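Local structure of 457aa long hypothetical protein (Pyrococcus horikoshii, 2CSU) at residues Gly126-Asp138 and Thr142-Phe154. The protein is of unknown function but combines a Rossmann-like domain of the CoA-binding family with a flavodoxin-like domain and a ligase-CoA family domain. Numbering follows the deposited sequence.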
loop_
_atom_site.group_PDB
_atom_site.type_symbol
_atom_site.label_atom_id
_atom_site.label_comp_id
_atom_site.label_asym_id
_atom_site.label_seq_id
_atom_site.Cartn_x
_atom_site.Cartn_y
_atom_site.Cartn_z
ATOM N N GLY A 126 -2.301 25.365 16.980
ATOM C CA GLY A 126 -0.951 25.060 17.436
ATOM C C GLY A 126 -0.807 25.383 18.925
ATOM O O GLY A 126 -1.747 25.278 19.703
ATOM N N PRO A 127 0.423 25.747 19.331
ATOM C CA PRO A 127 1.569 25.849 18.435
ATOM C C PRO A 127 2.171 24.476 18.118
ATOM O O PRO A 127 1.531 23.437 18.231
ATOM C CB PRO A 127 2.612 26.728 19.111
ATOM C CG PRO A 127 2.347 26.680 20.609
ATOM C CD PRO A 127 0.826 26.182 20.664
ATOM N N ASN A 128 3.442 24.502 17.673
ATOM C CA ASN A 128 4.093 23.264 17.260
ATOM C C ASN A 128 3.220 22.467 16.288
ATOM O O ASN A 128 2.854 21.324 16.523
ATOM C CB ASN A 128 4.386 22.427 18.506
ATOM C CG ASN A 128 5.421 21.382 18.170
ATOM O OD1 ASN A 128 6.213 21.527 17.243
ATOM N ND2 ASN A 128 5.408 20.296 18.960
ATOM N N CYS A 129 2.848 23.137 15.182
ATOM C CA CYS A 129 2.037 22.477 14.167
ATOM C C CYS A 129 2.699 22.584 12.793
ATOM O O CYS A 129 3.621 23.359 12.574
ATOM C CB CYS A 129 0.674 23.165 14.130
ATOM S SG CYS A 129 0.796 24.874 13.558
ATOM N N VAL A 130 2.228 21.737 11.859
ATOM C CA VAL A 130 2.761 21.816 10.502
ATOM C C VAL A 130 1.981 22.818 9.649
ATOM O O VAL A 130 2.406 23.233 8.579
ATOM C CB VAL A 130 2.692 20.424 9.872
ATOM C CG1 VAL A 130 3.039 20.515 8.387
ATOM C CG2 VAL A 130 3.677 19.496 10.557
ATOM N N GLY A 131 0.781 23.178 10.143
ATOM C CA GLY A 131 -0.022 24.165 9.431
ATOM C C GLY A 131 -1.353 23.579 8.954
ATOM O O GLY A 131 -1.794 22.526 9.397
ATOM N N ILE A 132 -1.970 24.311 8.025
ATOM C CA ILE A 132 -3.264 23.964 7.432
ATOM C C ILE A 132 -3.272 24.119 5.894
ATOM O O ILE A 132 -2.468 24.840 5.316
ATOM C CB ILE A 132 -4.342 24.876 8.033
ATOM C CG1 ILE A 132 -4.035 26.343 7.720
ATOM C CG2 ILE A 132 -4.376 24.717 9.566
ATOM C CD1 ILE A 132 -5.142 27.287 8.195
HETATM N N MSE A 133 -4.195 23.379 5.235
HETATM C CA MSE A 133 -4.390 23.505 3.787
HETATM C C MSE A 133 -5.867 23.609 3.390
HETATM O O MSE A 133 -6.759 23.039 4.003
HETATM C CB MSE A 133 -3.822 22.275 3.076
HETATM C CG MSE A 133 -2.550 21.699 3.686
HETATM SE SE MSE A 133 -1.868 20.420 2.623
HETATM C CE MSE A 133 -0.488 19.921 3.659
ATOM N N ASN A 134 -6.099 24.396 2.322
ATOM C CA ASN A 134 -7.369 24.326 1.607
ATOM C C ASN A 134 -7.122 24.123 0.115
ATOM O O ASN A 134 -6.992 25.065 -0.658
ATOM C CB ASN A 134 -8.138 25.626 1.840
ATOM C CG ASN A 134 -9.536 25.483 1.285
ATOM O OD1 ASN A 134 -9.881 24.492 0.653
ATOM N ND2 ASN A 134 -10.361 26.516 1.541
ATOM N N THR A 135 -7.012 22.840 -0.269
ATOM C CA THR A 135 -6.655 22.515 -1.643
ATOM C C THR A 135 -7.649 23.110 -2.641
ATOM O O THR A 135 -7.318 23.399 -3.780
ATOM C CB THR A 135 -6.599 20.993 -1.788
ATOM O OG1 THR A 135 -7.835 20.423 -1.373
ATOM C CG2 THR A 135 -5.479 20.418 -0.919
ATOM N N HIS A 136 -8.906 23.268 -2.186
ATOM C CA HIS A 136 -9.935 23.772 -3.091
ATOM C C HIS A 136 -9.594 25.154 -3.662
ATOM O O HIS A 136 -9.998 25.532 -4.757
ATOM C CB HIS A 136 -11.255 23.831 -2.324
ATOM C CG HIS A 136 -12.377 24.118 -3.284
ATOM N ND1 HIS A 136 -13.506 24.781 -2.933
ATOM C CD2 HIS A 136 -12.475 23.762 -4.635
ATOM C CE1 HIS A 136 -14.266 24.824 -4.045
ATOM N NE2 HIS A 136 -13.673 24.220 -5.080
ATOM N N VAL A 137 -8.862 25.939 -2.849
ATOM C CA VAL A 137 -8.452 27.263 -3.306
ATOM C C VAL A 137 -6.930 27.429 -3.260
ATOM O O VAL A 137 -6.402 28.516 -3.058
ATOM C CB VAL A 137 -9.123 28.307 -2.412
ATOM C CG1 VAL A 137 -10.643 28.207 -2.541
ATOM C CG2 VAL A 137 -8.730 28.090 -0.965
ATOM N N ASP A 138 -6.195 26.339 -3.483
ATOM C CA ASP A 138 -4.738 26.354 -3.524
ATOM C C ASP A 138 -4.095 27.057 -2.323
ATOM O O ASP A 138 -3.123 27.812 -2.475
ATOM C CB ASP A 138 -4.255 27.011 -4.832
ATOM C CG ASP A 138 -4.670 26.230 -6.081
ATOM O OD1 ASP A 138 -4.538 26.773 -7.199
ATOM O OD2 ASP A 138 -5.121 25.073 -5.955
ATOM N N THR A 142 1.645 25.813 5.023
ATOM C CA THR A 142 2.464 24.780 5.641
ATOM C C THR A 142 3.886 24.854 5.096
ATOM O O THR A 142 4.162 25.623 4.163
ATOM C CB THR A 142 1.906 23.372 5.299
ATOM O OG1 THR A 142 2.054 23.111 3.895
ATOM C CG2 THR A 142 0.465 23.284 5.644
ATOM N N PHE A 143 4.793 24.061 5.672
ATOM C CA PHE A 143 6.157 24.022 5.175
ATOM C C PHE A 143 6.419 22.695 4.462
ATOM O O PHE A 143 7.555 22.250 4.339
ATOM C CB PHE A 143 7.176 24.282 6.296
ATOM C CG PHE A 143 7.065 23.350 7.471
ATOM C CD1 PHE A 143 7.647 22.086 7.435
ATOM C CD2 PHE A 143 6.390 23.744 8.614
ATOM C CE1 PHE A 143 7.556 21.230 8.530
ATOM C CE2 PHE A 143 6.290 22.901 9.717
ATOM C CZ PHE A 143 6.872 21.641 9.679
ATOM N N ILE A 144 5.353 22.073 3.976
ATOM C CA ILE A 144 5.469 20.818 3.231
ATOM C C ILE A 144 4.658 20.923 1.937
ATOM O O ILE A 144 3.837 21.819 1.787
ATOM C CB ILE A 144 4.969 19.587 4.058
ATOM C CG1 ILE A 144 3.467 19.685 4.308
ATOM C CG2 ILE A 144 5.741 19.494 5.382
ATOM C CD1 ILE A 144 2.889 18.414 4.935
ATOM N N THR A 145 4.891 20.023 0.992
ATOM C CA THR A 145 4.163 20.081 -0.274
ATOM C C THR A 145 2.647 19.905 -0.069
ATOM O O THR A 145 2.211 19.182 0.830
ATOM C CB THR A 145 4.703 19.008 -1.267
ATOM O OG1 THR A 145 4.152 19.243 -2.565
ATOM C CG2 THR A 145 4.314 17.619 -0.824
ATOM N N VAL A 146 1.850 20.571 -0.901
ATOM C CA VAL A 146 0.394 20.505 -0.799
ATOM C C VAL A 146 -0.163 19.142 -1.237
ATOM O O VAL A 146 0.334 18.514 -2.168
ATOM C CB VAL A 146 -0.276 21.640 -1.653
ATOM C CG1 VAL A 146 -0.223 21.290 -3.135
ATOM C CG2 VAL A 146 -1.710 21.869 -1.203
ATOM N N ALA A 147 -1.190 18.673 -0.550
ATOM C CA ALA A 147 -1.777 17.396 -0.907
ATOM C C ALA A 147 -2.587 17.599 -2.187
ATOM O O ALA A 147 -2.871 18.739 -2.576
ATOM C CB ALA A 147 -2.693 16.904 0.229
ATOM N N LYS A 148 -2.947 16.507 -2.852
ATOM C CA LYS A 148 -3.761 16.629 -4.052
ATOM C C LYS A 148 -5.157 17.069 -3.641
ATOM O O LYS A 148 -5.542 16.942 -2.480
ATOM C CB LYS A 148 -3.845 15.305 -4.804
ATOM C CG LYS A 148 -2.592 14.977 -5.601
ATOM C CD LYS A 148 -2.827 13.810 -6.534
ATOM C CE LYS A 148 -1.728 13.697 -7.579
ATOM N NZ LYS A 148 -1.987 12.537 -8.484
ATOM N N LYS A 149 -5.913 17.583 -4.599
ATOM C CA LYS A 149 -7.278 18.040 -4.333
ATOM C C LYS A 149 -8.202 16.862 -4.003
ATOM O O LYS A 149 -8.090 15.777 -4.552
ATOM C CB LYS A 149 -7.778 18.759 -5.586
ATOM C CG LYS A 149 -8.823 19.831 -5.273
ATOM C CD LYS A 149 -9.180 20.659 -6.507
ATOM C CE LYS A 149 -10.347 21.621 -6.250
ATOM N NZ LYS A 149 -11.610 20.887 -6.285
ATOM N N GLY A 150 -9.113 17.093 -3.032
ATOM C CA GLY A 150 -10.009 16.015 -2.624
ATOM C C GLY A 150 -11.116 16.507 -1.687
ATOM O O GLY A 150 -11.255 17.685 -1.388
ATOM N N ASN A 151 -11.951 15.542 -1.244
ATOM C CA ASN A 151 -13.102 15.905 -0.423
ATOM C C ASN A 151 -13.051 15.288 0.985
ATOM O O ASN A 151 -14.049 15.220 1.696
ATOM C CB ASN A 151 -14.375 15.475 -1.155
ATOM C CG ASN A 151 -14.530 16.257 -2.435
ATOM O OD1 ASN A 151 -14.007 15.890 -3.485
ATOM N ND2 ASN A 151 -15.316 17.341 -2.351
ATOM N N VAL A 152 -11.854 14.783 1.364
ATOM C CA VAL A 152 -11.668 14.333 2.738
ATOM C C VAL A 152 -10.905 15.365 3.582
ATOM O O VAL A 152 -9.801 15.776 3.257
ATOM C CB VAL A 152 -10.890 13.025 2.734
ATOM C CG1 VAL A 152 -10.370 12.755 4.144
ATOM C CG2 VAL A 152 -11.795 11.885 2.308
ATOM N N ALA A 153 -11.494 15.831 4.674
ATOM C CA ALA A 153 -10.835 16.801 5.534
ATOM C C ALA A 153 -10.035 15.975 6.532
ATOM O O ALA A 153 -10.594 15.136 7.241
ATOM C CB ALA A 153 -11.872 17.655 6.247
ATOM N N PHE A 154 -8.732 16.207 6.596
ATOM C CA PHE A 154 -7.889 15.430 7.495
ATOM C C PHE A 154 -7.296 16.260 8.629
ATOM O O PHE A 154 -6.622 17.262 8.391
ATOM C CB PHE A 154 -6.779 14.754 6.670
ATOM C CG PHE A 154 -5.753 14.006 7.487
ATOM C CD1 PHE A 154 -6.132 13.176 8.546
ATOM C CD2 PHE A 154 -4.406 14.080 7.149
ATOM C CE1 PHE A 154 -5.179 12.425 9.252
ATOM C CE2 PHE A 154 -3.448 13.336 7.844
ATOM C CZ PHE A 154 -3.844 12.503 8.901
#
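M133, a selenomethionine, reaches across with an extended chain and lies along the extended loop I144-A147. Its CE meets I144 CD1 at 3.9 Å, the two side chains crossing at about a right angle. Its SE sits 3.7 Å from A147 N and also touches V146 CG2. V130 packs against the same CD1 methyl of I144. Its two branches divide the work: CG1 meets I144 CD1 at 4.0 Å, and CG2 meets F143 CZ at 3.9 Å. CG1 also lies over the rim of one face of the F143 ring. T142 CA makes a CA-H...O contact of 3.3 Å with V130 O. T142 CG2 lies 3.3 Å from I132 O and packs on M133 CG. T135 CG2 lies 3.5 Å from A147 O. Chi1 of 55° sets this methyl anti to the carbonyl carbon and leaves OG1 for its hydrogen bond to F176 O. The K149 chain is extended to CE, which lies in the H136 ring plane at its edge, 3.4 Å from H136 CD2. The bend at chi4 sets NZ near CD2 as well. Strand 131-134 and its flanks thus pack on the loop leaving the beta-hairpin 131-134/139-142 for strand 152-156. Strand 175-181 pairs with 131-134, helix 159-171 touches I144 through Y167, and F381 of the second subunit meets the F143 ring edge-to-face.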